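Local coordinates for calcium uptake protein 3, mitochondrial (Homo sapiens, PDB 6AGI) that senses calcium through its EF-hands and, as a disulfide-linked heterodimer with MICU1, regulates the mitochondrial calcium uniporter channel in the central nervous system and skeletal muscle, at residues 17-22 with 155-160; 93-98 with 231-236; 112-115 with 121-124; 126-131 with 211-216. One frame throughout, in Å; residues are numbered along the deposited sequence.

Contact 1 of 4, residues 17-22 with 155-160; sequences RRFRLF and LQLYGY
Phe-19 holds CG opposite its backbone N (chi1 180°), and this carries its ring across to Leu-157. Leu-157 has CG on the side of its own backbone N, anti to the carbonyl carbon (chi1 -59°), and this brings its branched end back to the ring. The meeting point is one methyl and one ring carbon. Phe-19 CD2 lies 4.1 Å from Leu-157 CD2, with the methyl approaching obliquely. The two side chains run side by side, pointing opposite ways. The other part of the contact is polar, Arg-20 against Gln-156. The Arg-20 side chain bends at its third torsion, and Gln-156 reaches across it at about a right angle with an extended chain. The polar ends lie close, but their modelled spacing is too short to be trusted. Arg-20 NE makes a long, weak ion pair with Asp-9 OD1 of helix 6-9, where Leu-8 touches both Arg-20 and Gln-156. At the apolar end Tyr-90 of helix 90-101 packs on Phe-19 and Leu-157. Helices 14-22 and 147-158 are thus joined over helix 90-101, and Gln-156 is tied through its backbone to Leu-31 of strand 30-32.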
loop_
_atom_site.group_PDB
_atom_site.type_symbol
_atom_site.label_atom_id
_atom_site.label_comp_id
_atom_site.label_asym_id
_atom_site.label_seq_id
_atom_site.Cartn_x
_atom_site.Cartn_y
_atom_site.Cartn_z
ATOM N N ARG B 17 -26.265 -0.656 4.401
ATOM C CA ARG B 17 -27.015 -1.295 5.475
ATOM C C ARG B 17 -26.527 -0.850 6.850
ATOM O O ARG B 17 -27.338 -0.614 7.757
ATOM C CB ARG B 17 -26.916 -2.820 5.387
ATOM C CG ARG B 17 -27.916 -3.477 4.427
ATOM C CD ARG B 17 -27.700 -4.971 4.232
ATOM N NE ARG B 17 -26.828 -5.422 3.151
ATOM C CZ ARG B 17 -25.817 -6.273 3.305
ATOM N NH1 ARG B 17 -25.534 -6.743 4.513
ATOM N NH2 ARG B 17 -25.108 -6.663 2.249
ATOM N N ARG B 18 -25.197 -0.715 7.019
ATOM C CA ARG B 18 -24.647 -0.334 8.318
ATOM C C ARG B 18 -24.917 1.130 8.630
ATOM O O ARG B 18 -25.245 1.479 9.777
ATOM C CB ARG B 18 -23.154 -0.609 8.361
ATOM C CG ARG B 18 -22.526 -0.315 9.722
ATOM C CD ARG B 18 -21.286 -1.178 10.001
ATOM N NE ARG B 18 -20.597 -0.799 11.232
ATOM C CZ ARG B 18 -20.688 -1.505 12.363
ATOM N NH1 ARG B 18 -21.443 -2.597 12.382
ATOM N NH2 ARG B 18 -20.053 -1.118 13.477
ATOM N N PHE B 19 -24.742 2.008 7.637
ATOM C CA PHE B 19 -25.140 3.397 7.811
ATOM C C PHE B 19 -26.567 3.463 8.321
ATOM O O PHE B 19 -26.858 4.116 9.334
ATOM C CB PHE B 19 -25.052 4.168 6.503
ATOM C CG PHE B 19 -25.455 5.596 6.651
ATOM C CD1 PHE B 19 -24.753 6.441 7.477
ATOM C CD2 PHE B 19 -26.628 6.055 6.061
ATOM C CE1 PHE B 19 -25.139 7.768 7.631
ATOM C CE2 PHE B 19 -27.036 7.363 6.216
ATOM C CZ PHE B 19 -26.292 8.238 7.007
ATOM N N ARG B 20 -27.473 2.760 7.630
ATOM C CA ARG B 20 -28.871 2.781 8.032
ATOM C C ARG B 20 -29.063 2.186 9.422
ATOM O O ARG B 20 -29.924 2.649 10.181
ATOM C CB ARG B 20 -29.712 2.032 7.010
ATOM C CG ARG B 20 -29.802 2.713 5.647
ATOM C CD ARG B 20 -30.560 1.818 4.699
ATOM N NE ARG B 20 -31.493 1.013 5.468
ATOM C CZ ARG B 20 -32.802 1.028 5.311
ATOM N NH1 ARG B 20 -33.345 1.834 4.421
ATOM N NH2 ARG B 20 -33.558 0.249 6.066
ATOM N N LEU B 21 -28.276 1.169 9.779
ATOM C CA LEU B 21 -28.444 0.552 11.089
ATOM C C LEU B 21 -28.132 1.534 12.207
ATOM O O LEU B 21 -28.864 1.609 13.204
ATOM C CB LEU B 21 -27.541 -0.670 11.208
ATOM C CG LEU B 21 -27.576 -1.423 12.529
ATOM C CD1 LEU B 21 -28.928 -2.106 12.688
ATOM C CD2 LEU B 21 -26.485 -2.432 12.555
ATOM N N PHE B 22 -27.047 2.299 12.060
ATOM C CA PHE B 22 -26.645 3.211 13.115
ATOM C C PHE B 22 -27.278 4.590 13.022
ATOM O O PHE B 22 -27.220 5.337 13.999
ATOM C CB PHE B 22 -25.135 3.334 13.133
ATOM C CG PHE B 22 -24.456 2.191 13.822
ATOM C CD1 PHE B 22 -24.278 2.208 15.196
ATOM C CD2 PHE B 22 -23.985 1.103 13.109
ATOM C CE1 PHE B 22 -23.650 1.173 15.836
ATOM C CE2 PHE B 22 -23.340 0.051 13.753
ATOM C CZ PHE B 22 -23.177 0.084 15.113
ATOM N N LEU B 155 -32.926 8.243 -2.085
ATOM C CA LEU B 155 -33.324 9.386 -1.274
ATOM C C LEU B 155 -32.779 9.272 0.139
ATOM O O LEU B 155 -32.199 10.228 0.672
ATOM C CB LEU B 155 -34.846 9.510 -1.250
ATOM C CG LEU B 155 -35.316 10.692 -0.394
ATOM C CD1 LEU B 155 -35.170 12.032 -1.107
ATOM C CD2 LEU B 155 -36.744 10.456 0.008
ATOM N N GLN B 156 -32.956 8.101 0.760
ATOM C CA GLN B 156 -32.505 7.929 2.135
ATOM C C GLN B 156 -31.024 8.247 2.264
ATOM O O GLN B 156 -30.592 8.848 3.258
ATOM C CB GLN B 156 -32.797 6.514 2.628
ATOM C CG GLN B 156 -34.198 6.334 3.251
ATOM C CD GLN B 156 -34.368 4.981 3.924
ATOM O OE1 GLN B 156 -33.470 4.152 3.882
ATOM N NE2 GLN B 156 -35.522 4.750 4.526
ATOM N N LEU B 157 -30.228 7.844 1.268
ATOM C CA LEU B 157 -28.781 7.996 1.347
ATOM C C LEU B 157 -28.266 9.351 0.852
ATOM O O LEU B 157 -27.229 9.810 1.348
ATOM C CB LEU B 157 -28.109 6.865 0.555
ATOM C CG LEU B 157 -28.380 5.397 0.932
ATOM C CD1 LEU B 157 -27.850 4.475 -0.128
ATOM C CD2 LEU B 157 -27.767 5.016 2.269
ATOM N N TYR B 158 -28.947 10.022 -0.099
ATOM C CA TYR B 158 -28.425 11.293 -0.626
ATOM C C TYR B 158 -29.379 12.478 -0.708
ATOM O O TYR B 158 -28.919 13.563 -1.064
ATOM C CB TYR B 158 -27.802 11.112 -2.028
ATOM C CG TYR B 158 -26.992 9.847 -2.234
ATOM C CD1 TYR B 158 -25.640 9.815 -1.890
ATOM C CD2 TYR B 158 -27.555 8.706 -2.802
ATOM C CE1 TYR B 158 -24.890 8.676 -2.058
ATOM C CE2 TYR B 158 -26.810 7.574 -2.992
ATOM C CZ TYR B 158 -25.473 7.560 -2.609
ATOM O OH TYR B 158 -24.715 6.420 -2.794
ATOM N N GLY B 159 -30.662 12.325 -0.423
ATOM C CA GLY B 159 -31.568 13.454 -0.536
ATOM C C GLY B 159 -32.024 13.694 -1.968
ATOM O O GLY B 159 -31.920 12.816 -2.832
ATOM N N TYR B 160 -32.560 14.906 -2.196
ATOM C CA TYR B 160 -33.078 15.483 -3.473
ATOM C C TYR B 160 -34.531 15.942 -3.276
ATOM O O TYR B 160 -35.483 15.228 -3.610
ATOM C CB TYR B 160 -33.005 14.522 -4.679
#

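Contact 2 of 4, residues 93-98 with 231-236; sequences YLFLLC and YRFMDN
Leu-96 and Phe-95 of helix 90-101 meet Phe-233 of helix 227-250, and the whole contact is apolar. The aliphatic part is the touch of Leu-96 on Phe-233. Leu-96 CD2 sits at the edge of the ring, near its plane, 3.9 Å from Phe-233 CZ. The same methyl is equally close to CE2, so it rests on the CE2-CZ side of the ring. The leucine branch lies crosswise to the phenylalanine.

The aromatic part is looser. Phe-95 CE2 comes to 4.4 Å from Phe-233 CE2. Each ring meets the other obliquely. The first side-chain bond of Phe-233 points to 93-98, and CG opposite the backbone N (chi1 178°) carries the ring on to Leu-96. Both residues of the other helix start off to the side and bring only their ends into the contact. The backbones stay well apart: the closest CA atoms, those of Leu-96 and Met-234, are 8.3 Å from each other.

More rings continue the cluster. Phe-216 meets Phe-233 edge-to-face, and Phe-127 does the same with Phe-95. Phe-38 of helix 35-43 packs on Leu-96. The second subunit, another copy of the protein, covers a further part of helix 90-101: its Met-315 packs on Phe-95 and its Ala-319 on Leu-94.

All three touching residues are buried, and no polar or charged group joins them. Van der Waals contact and the exclusion of water therefore hold the two helices together here, and the fit depends on side-chain shape rather than on directed bonds.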
loop_
_atom_site.group_PDB
_atom_site.type_symbol
_atom_site.label_atom_id
_atom_site.label_comp_id
_atom_site.label_asym_id
_atom_site.label_seq_id
_atom_site.Cartn_x
_atom_site.Cartn_y
_atom_site.Cartn_z
ATOM N N TYR B 93 -20.181 10.012 6.188
ATOM C CA TYR B 93 -19.810 8.773 6.859
ATOM C C TYR B 93 -18.665 8.074 6.140
ATOM O O TYR B 93 -17.677 7.661 6.766
ATOM C CB TYR B 93 -21.040 7.878 6.893
ATOM C CG TYR B 93 -20.836 6.470 7.378
ATOM C CD1 TYR B 93 -20.114 6.183 8.536
ATOM C CD2 TYR B 93 -21.297 5.411 6.617
ATOM C CE1 TYR B 93 -19.948 4.863 8.954
ATOM C CE2 TYR B 93 -21.125 4.124 7.014
ATOM C CZ TYR B 93 -20.459 3.841 8.177
ATOM O OH TYR B 93 -20.324 2.512 8.510
ATOM N N LEU B 94 -18.828 7.861 4.824
ATOM C CA LEU B 94 -17.784 7.228 4.014
ATOM C C LEU B 94 -16.469 7.995 4.110
ATOM O O LEU B 94 -15.407 7.401 4.327
ATOM C CB LEU B 94 -18.259 7.113 2.568
ATOM C CG LEU B 94 -19.348 6.081 2.277
ATOM C CD1 LEU B 94 -19.421 5.721 0.787
ATOM C CD2 LEU B 94 -19.094 4.815 3.153
ATOM N N PHE B 95 -16.524 9.317 3.927
ATOM C CA PHE B 95 -15.365 10.181 4.154
ATOM C C PHE B 95 -14.679 9.872 5.488
ATOM O O PHE B 95 -13.474 9.586 5.525
ATOM C CB PHE B 95 -15.822 11.637 4.097
ATOM C CG PHE B 95 -14.728 12.659 4.281
ATOM C CD1 PHE B 95 -13.625 12.683 3.444
ATOM C CD2 PHE B 95 -14.825 13.623 5.279
ATOM C CE1 PHE B 95 -12.628 13.656 3.606
ATOM C CE2 PHE B 95 -13.840 14.578 5.446
ATOM C CZ PHE B 95 -12.748 14.599 4.610
ATOM N N LEU B 96 -15.444 9.896 6.595
ATOM C CA LEU B 96 -14.848 9.692 7.915
ATOM C C LEU B 96 -14.212 8.304 8.059
ATOM O O LEU B 96 -13.066 8.182 8.543
ATOM C CB LEU B 96 -15.920 9.898 8.975
ATOM C CG LEU B 96 -16.542 11.290 8.982
ATOM C CD1 LEU B 96 -17.789 11.384 9.888
ATOM C CD2 LEU B 96 -15.449 12.257 9.445
ATOM N N LEU B 97 -14.924 7.253 7.618
ATOM C CA LEU B 97 -14.336 5.917 7.567
ATOM C C LEU B 97 -13.038 5.892 6.798
ATOM O O LEU B 97 -12.084 5.189 7.181
ATOM C CB LEU B 97 -15.277 4.899 6.934
ATOM C CG LEU B 97 -16.493 4.498 7.720
ATOM C CD1 LEU B 97 -17.332 3.557 6.874
ATOM C CD2 LEU B 97 -15.952 3.851 8.966
ATOM N N CYS B 98 -13.031 6.536 5.643
ATOM C CA CYS B 98 -11.831 6.547 4.835
ATOM C C CYS B 98 -10.668 7.200 5.581
ATOM O O CYS B 98 -9.537 6.682 5.552
ATOM C CB CYS B 98 -12.154 7.249 3.524
ATOM S SG CYS B 98 -10.776 7.585 2.443
ATOM N N TYR B 231 -5.423 18.473 7.688
ATOM C CA TYR B 231 -4.568 17.573 8.439
ATOM C C TYR B 231 -5.003 17.506 9.890
ATOM O O TYR B 231 -5.025 16.424 10.492
ATOM C CB TYR B 231 -3.113 18.048 8.348
ATOM C CG TYR B 231 -2.097 17.106 8.952
ATOM C CD1 TYR B 231 -1.951 16.979 10.324
ATOM C CD2 TYR B 231 -1.248 16.377 8.143
ATOM C CE1 TYR B 231 -1.014 16.124 10.871
ATOM C CE2 TYR B 231 -0.302 15.507 8.684
ATOM C CZ TYR B 231 -0.197 15.397 10.062
ATOM O OH TYR B 231 0.724 14.560 10.620
ATOM N N ARG B 232 -5.332 18.655 10.486
ATOM C CA ARG B 232 -5.643 18.604 11.902
ATOM C C ARG B 232 -6.968 17.908 12.157
ATOM O O ARG B 232 -7.109 17.198 13.159
ATOM C CB ARG B 232 -5.630 20.005 12.498
ATOM C CG ARG B 232 -4.254 20.593 12.582
ATOM C CD ARG B 232 -4.208 21.853 13.421
ATOM N NE ARG B 232 -4.687 23.013 12.679
ATOM C CZ ARG B 232 -3.892 23.989 12.248
ATOM N NH1 ARG B 232 -2.580 23.921 12.463
ATOM N NH2 ARG B 232 -4.401 25.017 11.574
ATOM N N PHE B 233 -7.944 18.074 11.259
ATOM C CA PHE B 233 -9.199 17.358 11.408
ATOM C C PHE B 233 -8.984 15.851 11.335
ATOM O O PHE B 233 -9.494 15.111 12.190
ATOM C CB PHE B 233 -10.202 17.801 10.362
ATOM C CG PHE B 233 -11.499 17.051 10.454
ATOM C CD1 PHE B 233 -12.400 17.332 11.471
ATOM C CD2 PHE B 233 -11.808 16.048 9.557
ATOM C CE1 PHE B 233 -13.588 16.645 11.578
ATOM C CE2 PHE B 233 -13.001 15.348 9.659
ATOM C CZ PHE B 233 -13.897 15.642 10.670
ATOM N N MET B 234 -8.229 15.367 10.315
ATOM C CA MET B 234 -8.035 13.922 10.224
ATOM C C MET B 234 -7.160 13.372 11.351
ATOM O O MET B 234 -7.443 12.286 11.886
ATOM C CB MET B 234 -7.454 13.449 8.873
ATOM C CG MET B 234 -8.276 13.789 7.620
ATOM S SD MET B 234 -7.544 13.814 6.021
ATOM C CE MET B 234 -7.538 12.061 5.751
ATOM N N ASP B 235 -6.141 14.113 11.777
ATOM C CA ASP B 235 -5.342 13.666 12.912
ATOM C C ASP B 235 -6.192 13.618 14.181
ATOM O O ASP B 235 -6.130 12.647 14.952
ATOM C CB ASP B 235 -4.109 14.571 13.032
ATOM C CG ASP B 235 -3.116 14.110 14.090
ATOM O OD1 ASP B 235 -2.818 12.904 14.188
ATOM O OD2 ASP B 235 -2.560 14.989 14.776
ATOM N N ASN B 236 -7.039 14.627 14.387
ATOM C CA ASN B 236 -7.851 14.644 15.596
ATOM C C ASN B 236 -8.940 13.589 15.578
ATOM O O ASN B 236 -9.349 13.118 16.645
ATOM C CB ASN B 236 -8.538 15.994 15.790
ATOM C CG ASN B 236 -7.584 17.078 16.087
ATOM O OD1 ASN B 236 -6.494 16.821 16.615
ATOM N ND2 ASN B 236 -8.009 18.321 15.856
#

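Contact 3 of 4, residues 112-115 with 121-124; sequences NMFD and MVDK. With CA (calcium ion), chain F.
Asp-115 and Met-121 meet at the calcium ion. Asp-115 OD1 binds it at 2.6 Å and the carbonyl O of Met-121 at 2.5 Å. The two oxygens are 2.9 Å apart, Asp-115 OD1 to Met-121 O, because the metal draws both in. With CG set across from its backbone N (chi1 -174°), Asp-115 turns OD1 to the ion. Its other oxygen, OD2, accepts a hydrogen bond from the backbone N of Glu-120, which fixes the carboxylate. Asp-117, Asn-119 and Glu-126 complete the site, the usual arrangement of an EF-hand loop. On the helix side of the loop the packing is apolar and buried. Phe-114 CB lies 3.8 Å from Val-122 CG2, and the Phe-114 ring also meets Phe-127.

The other side is looser. The Met-121 side chain leaves away from 112-115, is partly exposed, and touches Glu-224 and Asn-226. Asp-123, an established ligand of this site, is poorly ordered here. Its OD1 stands 3.5 Å from the calcium, beyond a direct bond in this model.

The chemistry divides the contact in two. Negative and carbonyl oxygens would probably repel one another without the cation, while the Phe-114 and Val-122 contact ties the metal loop to the hydrophobic core.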
loop_
_atom_site.group_PDB
_atom_site.type_symbol
_atom_site.label_atom_id
_atom_site.label_comp_id
_atom_site.label_asym_id
_atom_site.label_seq_id
_atom_site.Cartn_x
_atom_site.Cartn_y
_atom_site.Cartn_z
ATOM N N ASN B 112 -4.974 17.075 -1.788
ATOM C CA ASN B 112 -4.737 17.328 -3.201
ATOM C C ASN B 112 -5.811 16.686 -4.074
ATOM O O ASN B 112 -6.223 17.271 -5.079
ATOM C CB ASN B 112 -3.358 16.823 -3.592
ATOM C CG ASN B 112 -2.273 17.734 -3.121
ATOM O OD1 ASN B 112 -2.535 18.910 -2.833
ATOM N ND2 ASN B 112 -1.035 17.210 -3.016
ATOM N N MET B 113 -6.329 15.527 -3.685
ATOM C CA MET B 113 -7.429 14.984 -4.466
ATOM C C MET B 113 -8.649 15.893 -4.430
ATOM O O MET B 113 -9.460 15.864 -5.358
ATOM C CB MET B 113 -7.806 13.582 -3.975
ATOM C CG MET B 113 -6.913 12.480 -4.534
ATOM S SD MET B 113 -7.036 12.389 -6.305
ATOM C CE MET B 113 -8.381 11.207 -6.403
ATOM N N PHE B 114 -8.781 16.715 -3.395
ATOM C CA PHE B 114 -9.908 17.638 -3.309
ATOM C C PHE B 114 -9.677 18.940 -4.083
ATOM O O PHE B 114 -10.601 19.449 -4.718
ATOM C CB PHE B 114 -10.200 17.940 -1.842
ATOM C CG PHE B 114 -11.187 17.014 -1.200
ATOM C CD1 PHE B 114 -12.549 17.193 -1.413
ATOM C CD2 PHE B 114 -10.766 15.991 -0.357
ATOM C CE1 PHE B 114 -13.471 16.349 -0.801
ATOM C CE2 PHE B 114 -11.674 15.143 0.252
ATOM C CZ PHE B 114 -13.020 15.316 0.031
ATOM N N ASP B 115 -8.460 19.483 -4.048
ATOM C CA ASP B 115 -8.191 20.826 -4.569
ATOM C C ASP B 115 -8.040 20.730 -6.090
ATOM O O ASP B 115 -6.957 20.842 -6.683
ATOM C CB ASP B 115 -6.960 21.407 -3.873
ATOM C CG ASP B 115 -6.685 22.866 -4.243
ATOM O OD1 ASP B 115 -7.625 23.638 -4.637
ATOM O OD2 ASP B 115 -5.500 23.254 -4.057
ATOM N N MET B 121 -6.618 25.853 -1.246
ATOM C CA MET B 121 -7.732 25.806 -0.316
ATOM C C MET B 121 -8.775 24.882 -0.931
ATOM O O MET B 121 -8.703 24.540 -2.113
ATOM C CB MET B 121 -8.354 27.202 0.011
ATOM C CG MET B 121 -7.414 28.410 0.289
ATOM S SD MET B 121 -6.391 28.189 1.787
ATOM C CE MET B 121 -7.089 29.374 2.942
ATOM N N VAL B 122 -9.748 24.474 -0.124
ATOM C CA VAL B 122 -10.839 23.624 -0.577
ATOM C C VAL B 122 -12.130 24.386 -0.301
ATOM O O VAL B 122 -12.440 24.704 0.853
ATOM C CB VAL B 122 -10.826 22.240 0.090
ATOM C CG1 VAL B 122 -12.083 21.474 -0.228
ATOM C CG2 VAL B 122 -9.664 21.442 -0.430
ATOM N N ASP B 123 -12.821 24.768 -1.376
ATOM C CA ASP B 123 -14.151 25.366 -1.338
ATOM C C ASP B 123 -15.156 24.391 -0.744
ATOM O O ASP B 123 -14.952 23.176 -0.733
ATOM C CB ASP B 123 -14.634 25.693 -2.750
ATOM C CG ASP B 123 -13.591 26.399 -3.581
ATOM O OD1 ASP B 123 -12.513 26.736 -3.040
ATOM O OD2 ASP B 123 -13.834 26.553 -4.797
ATOM N N LYS B 124 -16.282 24.936 -0.291
ATOM C CA LYS B 124 -17.453 24.096 -0.060
ATOM C C LYS B 124 -17.850 23.347 -1.330
ATOM O O LYS B 124 -18.356 22.224 -1.258
ATOM C CB LYS B 124 -18.622 24.947 0.446
ATOM C CG LYS B 124 -19.865 24.162 0.879
ATOM C CD LYS B 124 -20.878 25.147 1.448
ATOM C CE LYS B 124 -22.283 24.589 1.610
ATOM N NZ LYS B 124 -23.106 25.633 2.307
HETATM CA CA CA F . -9.653 25.224 -4.353
#

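Contact 4 of 4, residues 126-131 with 211-216; sequences EFLVLQ and TLLVHF. With CA (calcium ion), chain F.
Phe-127 is the centre of this contact, with Phe-216 and Leu-213 around it. Phe-127 has CG opposite its backbone N (chi1 -171°), which reaches its ring across to the other helix. Phe-216 brings its edge to the face of Phe-127 in an offset edge-to-face pair. The ring centroids of Phe-127 and Phe-216 are 5.6 Å apart and the planes stand at 67°. Phe-216 CE2 comes within 4.0 Å of Phe-127 CE2. Leu-213 reaches the same ring from an oblique direction, its CD1 3.9 Å from Phe-127 CD1. That methyl also lies 4.2 Å from CD2 of Leu-128, so one leucine branch serves two neighbours.

Further residues surround the pair: Leu-225 packs on Phe-216, and Leu-96 on the nearby Leu-212. The axes of 126-131 and 211-216 approach to 12.0 Å and run nearly antiparallel, at 166°. An alanine at Phe-127 would take away the ring face and would probably leave a gap between the helices, with Phe-216 and Leu-213 free to shift.

Beside Phe-127 in sequence, Glu-126 binds calcium through both oxygens, OE1 at 2.5 Å and OE2 at 2.8 Å. OE1 also accepts a bond from Asp-123 N, and OE2 bonds to Thr-116 OG1. Sequence neighbours thus couple the metal site to the aromatic core, consistent with calcium being sensed beyond the loop.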
loop_
_atom_site.group_PDB
_atom_site.type_symbol
_atom_site.label_atom_id
_atom_site.label_comp_id
_atom_site.label_asym_id
_atom_site.label_seq_id
_atom_site.Cartn_x
_atom_site.Cartn_y
_atom_site.Cartn_z
ATOM N N GLU B 126 -15.909 22.453 -4.070
ATOM C CA GLU B 126 -14.959 21.350 -4.194
ATOM C C GLU B 126 -15.320 20.192 -3.274
ATOM O O GLU B 126 -15.407 19.038 -3.708
ATOM C CB GLU B 126 -13.541 21.824 -3.888
ATOM C CG GLU B 126 -12.817 22.362 -5.083
ATOM C CD GLU B 126 -11.499 23.000 -4.717
ATOM O OE1 GLU B 126 -11.412 23.630 -3.651
ATOM O OE2 GLU B 126 -10.533 22.839 -5.489
ATOM N N PHE B 127 -15.530 20.490 -1.996
ATOM C CA PHE B 127 -15.863 19.443 -1.049
ATOM C C PHE B 127 -17.147 18.731 -1.439
ATOM O O PHE B 127 -17.297 17.549 -1.141
ATOM C CB PHE B 127 -15.950 20.008 0.373
ATOM C CG PHE B 127 -16.083 18.952 1.424
ATOM C CD1 PHE B 127 -17.326 18.492 1.834
ATOM C CD2 PHE B 127 -14.949 18.366 1.961
ATOM C CE1 PHE B 127 -17.432 17.510 2.801
ATOM C CE2 PHE B 127 -15.046 17.361 2.910
ATOM C CZ PHE B 127 -16.291 16.939 3.334
ATOM N N LEU B 128 -18.091 19.428 -2.075
ATOM C CA LEU B 128 -19.379 18.820 -2.395
ATOM C C LEU B 128 -19.356 17.947 -3.651
ATOM O O LEU B 128 -20.212 17.041 -3.785
ATOM C CB LEU B 128 -20.447 19.917 -2.500
ATOM C CG LEU B 128 -21.091 20.209 -1.126
ATOM C CD1 LEU B 128 -22.022 21.395 -1.159
ATOM C CD2 LEU B 128 -21.839 18.974 -0.579
ATOM N N VAL B 129 -18.387 18.160 -4.553
ATOM C CA VAL B 129 -18.403 17.383 -5.795
ATOM C C VAL B 129 -18.431 15.884 -5.543
ATOM O O VAL B 129 -18.947 15.125 -6.363
ATOM C CB VAL B 129 -17.206 17.722 -6.699
ATOM C CG1 VAL B 129 -17.110 19.214 -6.896
ATOM C CG2 VAL B 129 -15.905 17.098 -6.137
ATOM N N LEU B 130 -17.896 15.411 -4.442
ATOM C CA LEU B 130 -17.882 13.962 -4.390
ATOM C C LEU B 130 -19.231 13.392 -3.971
ATOM O O LEU B 130 -19.627 12.327 -4.463
ATOM C CB LEU B 130 -16.744 13.490 -3.505
ATOM C CG LEU B 130 -15.269 13.708 -3.827
ATOM C CD1 LEU B 130 -14.219 13.285 -2.736
ATOM C CD2 LEU B 130 -15.160 12.924 -5.041
ATOM N N GLN B 131 -19.962 14.082 -3.098
ATOM C CA GLN B 131 -21.333 13.657 -2.874
ATOM C C GLN B 131 -22.109 13.734 -4.175
ATOM O O GLN B 131 -22.958 12.872 -4.433
ATOM C CB GLN B 131 -22.008 14.470 -1.755
ATOM C CG GLN B 131 -23.503 14.120 -1.569
ATOM C CD GLN B 131 -23.985 14.074 -0.108
ATOM O OE1 GLN B 131 -24.861 13.272 0.239
ATOM N NE2 GLN B 131 -23.421 14.934 0.743
ATOM N N THR B 211 -23.100 18.861 9.707
ATOM C CA THR B 211 -22.134 19.311 10.705
ATOM C C THR B 211 -20.759 19.535 10.093
ATOM O O THR B 211 -20.130 20.563 10.347
ATOM C CB THR B 211 -22.085 18.337 11.883
ATOM O OG1 THR B 211 -23.196 18.604 12.751
ATOM C CG2 THR B 211 -20.737 18.412 12.645
ATOM N N LEU B 212 -20.271 18.599 9.272
ATOM C CA LEU B 212 -18.948 18.814 8.689
ATOM C C LEU B 212 -18.969 19.971 7.698
ATOM O O LEU B 212 -17.985 20.711 7.581
ATOM C CB LEU B 212 -18.431 17.536 8.031
ATOM C CG LEU B 212 -17.936 16.563 9.098
ATOM C CD1 LEU B 212 -17.348 15.325 8.450
ATOM C CD2 LEU B 212 -16.921 17.242 10.065
ATOM N N LEU B 213 -20.095 20.172 7.018
ATOM C CA LEU B 213 -20.198 21.256 6.052
ATOM C C LEU B 213 -20.124 22.632 6.739
ATOM O O LEU B 213 -19.387 23.525 6.293
ATOM C CB LEU B 213 -21.500 21.069 5.290
ATOM C CG LEU B 213 -21.558 21.162 3.783
ATOM C CD1 LEU B 213 -20.507 20.283 3.167
ATOM C CD2 LEU B 213 -22.963 20.725 3.355
ATOM N N VAL B 214 -20.856 22.808 7.847
ATOM C CA VAL B 214 -20.825 24.065 8.600
ATOM C C VAL B 214 -19.514 24.213 9.377
ATOM O O VAL B 214 -18.935 25.309 9.464
ATOM C CB VAL B 214 -22.053 24.140 9.527
ATOM C CG1 VAL B 214 -22.016 25.389 10.360
ATOM C CG2 VAL B 214 -23.308 24.166 8.677
ATOM N N HIS B 215 -19.027 23.120 9.952
ATOM C CA HIS B 215 -17.770 23.171 10.676
ATOM C C HIS B 215 -16.636 23.623 9.759
ATOM O O HIS B 215 -15.778 24.412 10.173
ATOM C CB HIS B 215 -17.482 21.794 11.271
ATOM C CG HIS B 215 -16.159 21.699 11.964
ATOM N ND1 HIS B 215 -15.958 22.153 13.246
ATOM C CD2 HIS B 215 -14.971 21.196 11.559
ATOM C CE1 HIS B 215 -14.705 21.934 13.602
ATOM N NE2 HIS B 215 -14.082 21.358 12.593
ATOM N N PHE B 216 -16.632 23.147 8.500
ATOM C CA PHE B 216 -15.554 23.418 7.540
ATOM C C PHE B 216 -15.695 24.784 6.891
ATOM O O PHE B 216 -14.725 25.549 6.834
ATOM C CB PHE B 216 -15.525 22.345 6.451
ATOM C CG PHE B 216 -14.887 21.058 6.887
ATOM C CD1 PHE B 216 -13.948 21.040 7.913
ATOM C CD2 PHE B 216 -15.226 19.867 6.284
ATOM C CE1 PHE B 216 -13.347 19.844 8.313
ATOM C CE2 PHE B 216 -14.644 18.674 6.683
ATOM C CZ PHE B 216 -13.694 18.662 7.694
HETATM CA CA CA F . -9.653 25.224 -4.353
#

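Contacts 2, 3 and 4 form one region, with centres 10 to 14 Å apart. Contacts 3 and 4 share the first calcium ion and are in series along the chain; contact 3 lies in the EF-hand 1 helix-loop-helix and contact 4 joins its helix 124-138 to helix 211-217. Contact 2 brackets both in the sequence and touches each through phenylalanine rings. Contact 1 lies on the N-terminal side, its centre about 17 Å from that of contact 4 and 25 Å from that of contact 3. It reaches contact 2 through Phe-19 and Tyr-93. Helix 90-101 thus stands between the N-terminal helices and the calcium site. Contacts 2, 3 and 4 also touch the assembly's second copy.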